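PDB 3H4L: DNA mismatch repair protein PMS1 from Saccharomyces cerevisiae, which probably binds and hydrolyses ATP through a GHKL-type (Bergerat-fold) domain as part of DNA mismatch repair in the nucleus. Local coordinates for residues B[71-74]-B[75-78]; B[183-186]-B[187-190]; B[348-351]-B[352-356]. All coordinates share one frame; numbering follows the deposited sequence.

Contact 1 (B[71-74]-B[75-78]); sequences YEFL and ALKH. With ANP (phosphoaminophosphonic acid-adenylate ester), chain E.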
# COMPACT_ATOMS: atom_id res chain seq x y z
N TYR B 71 26.23 -20.43 -5.95
CA TYR B 71 25.01 -21.04 -5.41
C TYR B 71 25.26 -21.84 -4.14
O TYR B 71 24.66 -21.59 -3.10
CB TYR B 71 24.39 -22.00 -6.43
CG TYR B 71 23.69 -21.38 -7.62
CD1 TYR B 71 23.17 -22.19 -8.64
CD2 TYR B 71 23.55 -20.00 -7.75
CE1 TYR B 71 22.54 -21.64 -9.75
CE2 TYR B 71 22.92 -19.43 -8.86
CZ TYR B 71 22.42 -20.26 -9.85
OH TYR B 71 21.83 -19.73 -10.97
N GLU B 72 26.16 -22.80 -4.25
CA GLU B 72 26.47 -23.71 -3.16
C GLU B 72 27.07 -23.11 -1.90
O GLU B 72 26.92 -23.67 -0.82
CB GLU B 72 27.42 -24.79 -3.68
CG GLU B 72 27.20 -26.17 -3.07
CD GLU B 72 27.99 -27.24 -3.79
OE1 GLU B 72 29.21 -27.38 -3.52
OE2 GLU B 72 27.40 -27.93 -4.65
N PHE B 73 27.75 -21.97 -2.04
CA PHE B 73 28.39 -21.34 -0.89
C PHE B 73 27.84 -19.96 -0.56
O PHE B 73 28.42 -19.23 0.24
CB PHE B 73 29.89 -21.25 -1.13
CG PHE B 73 30.48 -22.49 -1.73
CD1 PHE B 73 30.45 -22.70 -3.10
CD2 PHE B 73 31.04 -23.47 -0.91
CE1 PHE B 73 30.97 -23.88 -3.67
CE2 PHE B 73 31.55 -24.65 -1.46
CZ PHE B 73 31.52 -24.85 -2.84
N LEU B 74 26.72 -19.60 -1.16
CA LEU B 74 26.15 -18.29 -0.93
C LEU B 74 25.70 -18.03 0.51
O LEU B 74 26.02 -16.99 1.08
CB LEU B 74 24.99 -18.05 -1.89
CG LEU B 74 24.64 -16.58 -2.05
CD1 LEU B 74 25.86 -15.86 -2.60
CD2 LEU B 74 23.45 -16.41 -2.99
N ALA B 75 24.97 -18.96 1.11
CA ALA B 75 24.47 -18.76 2.47
C ALA B 75 25.09 -19.61 3.58
O ALA B 75 24.53 -19.71 4.67
CB ALA B 75 22.95 -18.94 2.48
N LEU B 76 26.24 -20.21 3.33
CA LEU B 76 26.90 -21.01 4.35
C LEU B 76 27.63 -20.10 5.33
O LEU B 76 28.08 -19.02 4.95
CB LEU B 76 27.92 -21.96 3.73
CG LEU B 76 27.44 -23.10 2.82
CD1 LEU B 76 28.64 -23.81 2.24
CD2 LEU B 76 26.58 -24.08 3.61
N LYS B 77 27.73 -20.54 6.58
CA LYS B 77 28.48 -19.78 7.58
C LYS B 77 29.95 -20.20 7.47
O LYS B 77 30.25 -21.38 7.27
CB LYS B 77 27.96 -20.06 8.99
CG LYS B 77 27.00 -18.99 9.49
CD LYS B 77 26.56 -19.20 10.92
CE LYS B 77 25.69 -18.04 11.35
NZ LYS B 77 24.96 -18.32 12.60
N HIS B 78 30.85 -19.24 7.60
CA HIS B 78 32.27 -19.51 7.49
C HIS B 78 32.86 -20.08 8.78
O HIS B 78 32.79 -19.46 9.83
CB HIS B 78 33.01 -18.22 7.10
CG HIS B 78 34.46 -18.42 6.80
ND1 HIS B 78 35.45 -18.23 7.75
CD2 HIS B 78 35.10 -18.79 5.67
CE1 HIS B 78 36.63 -18.47 7.21
NE2 HIS B 78 36.45 -18.81 5.95
PG ANP E . 27.28 -7.08 3.42
O1G ANP E . 25.85 -7.43 3.44
O2G ANP E . 27.56 -5.92 2.61
O3G ANP E . 27.90 -6.90 4.78
PB ANP E . 27.48 -9.21 1.53
O1B ANP E . 28.64 -9.89 0.88
O2B ANP E . 26.59 -8.48 0.64
N3B ANP E . 28.04 -8.33 2.75
PA ANP E . 25.15 -10.83 2.16
O1A ANP E . 24.33 -9.65 2.22
O2A ANP E . 24.85 -12.00 3.05
O3A ANP E . 26.68 -10.37 2.26
O5' ANP E . 24.99 -11.56 0.75
C5' ANP E . 26.16 -11.98 0.17
C4' ANP E . 26.36 -12.63 -1.15
O4' ANP E . 25.11 -13.02 -1.72
C3' ANP E . 26.86 -11.42 -1.88
O3' ANP E . 28.26 -11.25 -1.64
C2' ANP E . 26.41 -11.70 -3.29
O2' ANP E . 27.46 -12.41 -3.92
C1' ANP E . 25.09 -12.48 -3.04
N9 ANP E . 23.79 -11.74 -3.13
C8 ANP E . 22.84 -11.44 -2.17
N7 ANP E . 21.80 -10.77 -2.57
C5 ANP E . 22.06 -10.60 -3.91
C6 ANP E . 21.36 -9.95 -5.00
N6 ANP E . 20.19 -9.35 -4.82
N1 ANP E . 21.91 -9.94 -6.29
C2 ANP E . 23.12 -10.55 -6.53
N3 ANP E . 23.85 -11.19 -5.57
C4 ANP E . 23.29 -11.17 -4.29
O HOH W 1 24.62 -21.69 0.67
O HOH W 2 27.53 -16.63 3.65

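Contact 2 (B[183-186]-B[187-190]); sequences IINA and AIKF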
# COMPACT_ATOMS: atom_id res chain seq x y z
N ILE B 183 14.74 8.12 -1.59
CA ILE B 183 14.97 9.54 -1.79
C ILE B 183 16.37 9.85 -2.31
O ILE B 183 16.54 10.76 -3.12
CB ILE B 183 14.70 10.32 -0.51
CG1 ILE B 183 13.22 10.20 -0.14
CG2 ILE B 183 15.08 11.78 -0.70
CD1 ILE B 183 12.86 10.88 1.14
N ILE B 184 17.37 9.10 -1.87
CA ILE B 184 18.73 9.37 -2.31
C ILE B 184 19.12 8.65 -3.59
O ILE B 184 19.97 9.12 -4.34
CB ILE B 184 19.75 8.99 -1.23
CG1 ILE B 184 21.13 9.55 -1.59
CG2 ILE B 184 19.83 7.48 -1.10
CD1 ILE B 184 21.22 11.07 -1.55
N ASN B 185 18.50 7.50 -3.86
CA ASN B 185 18.84 6.74 -5.06
C ASN B 185 18.02 7.09 -6.30
O ASN B 185 17.14 6.33 -6.73
CB ASN B 185 18.77 5.25 -4.76
CG ASN B 185 19.85 4.81 -3.81
OD1 ASN B 185 21.03 4.78 -4.17
ND2 ASN B 185 19.47 4.48 -2.58
N ALA B 186 18.35 8.25 -6.86
CA ALA B 186 17.71 8.78 -8.06
C ALA B 186 17.84 7.85 -9.26
O ALA B 186 16.90 7.69 -10.04
CB ALA B 186 18.34 10.13 -8.38
N ALA B 187 19.01 7.24 -9.42
CA ALA B 187 19.26 6.34 -10.54
C ALA B 187 18.54 5.00 -10.36
O ALA B 187 18.72 4.09 -11.17
CB ALA B 187 20.76 6.11 -10.68
N ILE B 188 17.73 4.90 -9.32
CA ILE B 188 17.02 3.66 -9.03
C ILE B 188 15.51 3.82 -8.90
O ILE B 188 15.03 4.76 -8.28
CB ILE B 188 17.55 3.02 -7.72
CG1 ILE B 188 19.04 2.70 -7.85
CG2 ILE B 188 16.77 1.75 -7.39
CD1 ILE B 188 19.65 2.07 -6.63
N LYS B 189 14.77 2.89 -9.50
CA LYS B 189 13.31 2.93 -9.40
C LYS B 189 12.83 1.95 -8.33
O LYS B 189 13.07 0.74 -8.43
CB LYS B 189 12.64 2.54 -10.72
CG LYS B 189 11.14 2.32 -10.53
CD LYS B 189 10.43 1.78 -11.77
CE LYS B 189 8.93 1.65 -11.48
NZ LYS B 189 8.11 1.29 -12.69
N PHE B 190 12.16 2.47 -7.31
CA PHE B 190 11.64 1.63 -6.24
C PHE B 190 10.13 1.49 -6.36
O PHE B 190 9.44 2.43 -6.77
CB PHE B 190 11.96 2.22 -4.87
CG PHE B 190 13.37 2.00 -4.42
CD1 PHE B 190 14.35 2.94 -4.67
CD2 PHE B 190 13.70 0.84 -3.71
CE1 PHE B 190 15.66 2.74 -4.23
CE2 PHE B 190 15.01 0.63 -3.27
CZ PHE B 190 15.99 1.58 -3.53

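Contact 3 (B[348-351]-B[352-356]); sequences DIFK and TTLSD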
# COMPACT_ATOMS: atom_id res chain seq x y z
N ASP B 348 31.90 21.54 13.57
CA ASP B 348 31.96 22.98 13.82
C ASP B 348 31.81 23.84 12.57
O ASP B 348 31.13 24.87 12.60
CB ASP B 348 33.26 23.33 14.54
CG ASP B 348 33.31 22.76 15.94
OD1 ASP B 348 32.50 23.19 16.79
OD2 ASP B 348 34.17 21.88 16.19
N ILE B 349 32.45 23.43 11.49
CA ILE B 349 32.37 24.18 10.25
C ILE B 349 30.96 24.05 9.67
O ILE B 349 30.47 24.95 8.99
CB ILE B 349 33.42 23.68 9.23
CG1 ILE B 349 34.82 24.09 9.71
CG2 ILE B 349 33.13 24.24 7.84
CD1 ILE B 349 35.93 23.87 8.71
N PHE B 350 30.31 22.93 9.96
CA PHE B 350 28.96 22.70 9.49
C PHE B 350 27.99 23.56 10.30
O PHE B 350 27.15 24.28 9.75
CB PHE B 350 28.58 21.22 9.64
CG PHE B 350 27.16 20.92 9.24
CD1 PHE B 350 26.79 20.90 7.90
CD2 PHE B 350 26.18 20.71 10.20
CE1 PHE B 350 25.47 20.69 7.52
CE2 PHE B 350 24.85 20.50 9.84
CZ PHE B 350 24.49 20.49 8.50
N LYS B 351 28.12 23.48 11.63
CA LYS B 351 27.26 24.22 12.53
C LYS B 351 27.17 25.70 12.16
O LYS B 351 26.08 26.25 12.09
CB LYS B 351 27.76 24.08 13.97
CG LYS B 351 26.81 24.65 15.02
CD LYS B 351 27.43 24.63 16.42
CE LYS B 351 27.81 23.22 16.87
NZ LYS B 351 28.41 23.18 18.24
N THR B 352 28.31 26.33 11.92
CA THR B 352 28.30 27.75 11.57
C THR B 352 27.86 27.97 10.13
O THR B 352 27.20 28.96 9.82
CB THR B 352 29.69 28.41 11.80
OG1 THR B 352 30.58 28.09 10.71
CG2 THR B 352 30.30 27.93 13.11
N THR B 353 28.24 27.05 9.24
CA THR B 353 27.89 27.15 7.82
C THR B 353 26.38 27.05 7.61
O THR B 353 25.81 27.75 6.77
CB THR B 353 28.56 26.04 6.97
OG1 THR B 353 29.97 26.29 6.88
CG2 THR B 353 27.98 26.03 5.56
N LEU B 354 25.74 26.18 8.38
CA LEU B 354 24.30 26.01 8.28
C LEU B 354 23.65 27.23 8.93
O LEU B 354 22.79 27.88 8.33
CB LEU B 354 23.85 24.73 9.00
CG LEU B 354 22.34 24.48 8.94
CD1 LEU B 354 21.94 24.22 7.50
CD2 LEU B 354 21.97 23.30 9.82
N SER B 355 24.08 27.53 10.15
CA SER B 355 23.56 28.67 10.90
C SER B 355 23.51 29.91 10.01
O SER B 355 22.47 30.55 9.86
CB SER B 355 24.44 28.94 12.12
OG SER B 355 23.92 30.00 12.91
N ASP B 356 24.65 30.24 9.42
CA ASP B 356 24.73 31.40 8.55
C ASP B 356 23.89 31.21 7.28
O ASP B 356 23.58 32.18 6.59
CB ASP B 356 26.20 31.69 8.20
CG ASP B 356 26.50 31.52 6.73
OD1 ASP B 356 26.13 30.47 6.16
OD2 ASP B 356 27.11 32.44 6.15

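Contact 1 (B[71-74]-B[75-78])
Leu76 turns back over the preceding turn of chain and brings its tip to Phe73 and Glu72. Its CB places CG anti to its own carbonyl carbon (chi1 -67°), and CG then passes beside the backbone oxygen of Glu72. From there the CD1 branch does the touching: it sits 3.5 Å from Glu72 O and 4.0 Å from Phe73 CD2, approaching the phenyl ring obliquely. One face of that ring carries Glu72 CB, 3.6 Å above the plane and shifted toward the rim.

Two waters tie the backbone together where it makes few direct bonds. One accepts from Ala75 N at 2.8 Å and gives a weak bond to Glu72 O. The other lies between Leu74 O and Leu76 O and can donate to either, but it has more acceptors around it than protons to share.

Leu74 belongs to the nucleotide pocket. With CG anti to the backbone N (chi1 -161°), its isobutyl end faces the ribose of the bound ATP analogue ANP. Leu74 CD1 comes to 3.1 Å from ANP O4' and 3.5 Å from ANP C1', while Leu74 CG is 3.6 Å from ANP O4'. This is a close van der Waals contact of the methyl with the ribose ring; hydrogen bonds with Asp61, Asn36, Arg98 and Leu102 hold the nucleotide elsewhere.

The segment lies in the loop that follows strand 56-61 and the DxGxG motif of GHKL ATPases, which begins with Asp61 at the strand's end. Leu74 and Ala75 rest on helix 101-107 through Leu102 and Cys106, Phe73 meets Phe86 and Leu95 of neighbouring loops, and Tyr71 packs against strands 121-127 and 133-140.

Contact 2 (B[183-186]-B[187-190])
Asn185 takes part in two overlapping turns: it is the centre of an inverse gamma turn, with a weak bond from Ala186 N to Ile184 O, and the first residue of a type I beta turn. The second turn is closed by Ile188 N donating to Asn185 O at 3.0 Å. That bond is bent, 146° at the hydrogen, and the donor stands well above the carbonyl plane.

The side chains of Asn185 and Ile188 run side by side in the same direction. Ile188 CD1 lies 3.8 Å from Asn185 CB and is also close to the amide carbon and OD1. On another flank, Asn185 CB comes 4.0 Å from Phe190 CE1, meeting the ring at its edge, near its plane. The polar end of Asn185 is held by its ND2, which donates to Tyr181 O in the last turn of the helix.

Ile188 and Phe190 pack against Ile45 of the adjoining strand and against helix 26-39. The whole is a tight helix-to-strand connection, taking helix 167-184 into strand 189-195 beside its parallel neighbour 44-50, within the alpha/beta sandwich of a GHKL ATPase.

Contact 3 (B[348-351]-B[352-356])
The phenyl ring of Phe350 has Leu354 CB over one face. The two side chains lie side by side and point the same way, and Leu354 CD2 meets the far end of the ring, 4.0 Å from Phe350 CZ and equally near Phe350 CE2. The i, i+4 spacing puts both on one flank of the helix, and CG anti to the backbone N in each (chi1 177° for Phe350) makes them run alongside. Leu236 and Leu297 add further contacts to the phenyl group.

Under this pair the backbone is regular: Leu354 N donates to Phe350 O at 2.7 Å, and Ser355 N to Lys351 O at 3.1 Å. Thr352 continues the pattern with its amide bonded to Asp348 O, while its methyl CG2 also sits close to that oxygen, at 3.2 Å. Thr353 adds a side-chain bond, the familiar one from a helical Ser/Thr hydroxyl to the i-4 carbonyl. Placed beside the backbone N by a chi1 of -70°, its OG1 folds back and donates to Ile349 O. The 2.5 Å between Thr353 OG1 and Ile349 O is short and should be taken with caution. The same oxygen receives Thr353 N at 3.1 Å, with an N-H...O angle of 143°.

Helix 343-362 belongs to the C-terminal, S5-like half of the fragment, where it packs on the four-stranded sheet through strand 229-237 and also against helix 295-306. Phe350 touches both, and Lys351 runs along Cys300 and Val304 to a long, weak ion pair with Glu303. Chemically, Thr353 would spend its hydroxyl proton on its own helix, Ile349 O taking both amide and hydroxyl, so its donor is probably satisfied there while the side chain packs against Leu234 and Leu236 of the sheet.

How the contacts relate
The three contacts follow one another along the chain and touch nowhere. Contact 1 reaches the nucleotide directly, through Leu74, whose side chain is about 9 Å from a bound magnesium ion. Contact 2 stands further back: its strand 189-195 belongs to the same eight-stranded sheet as strand 56-61, the Phe190 side chain is about 11 Å from ANP, and the centres of contacts 1 and 2 are about 30 Å apart. Contact 3, in the S5-like half, lies on the opposite side of the chain's centre from contact 1, centres about 47 Å apart. Contact 2 is closer to it, nearest atoms about 14 Å apart; its Ile183 and Ile184 touch Tyr286 of strand 283-287, in the sheet whose strand 229-237 packs against contact 3.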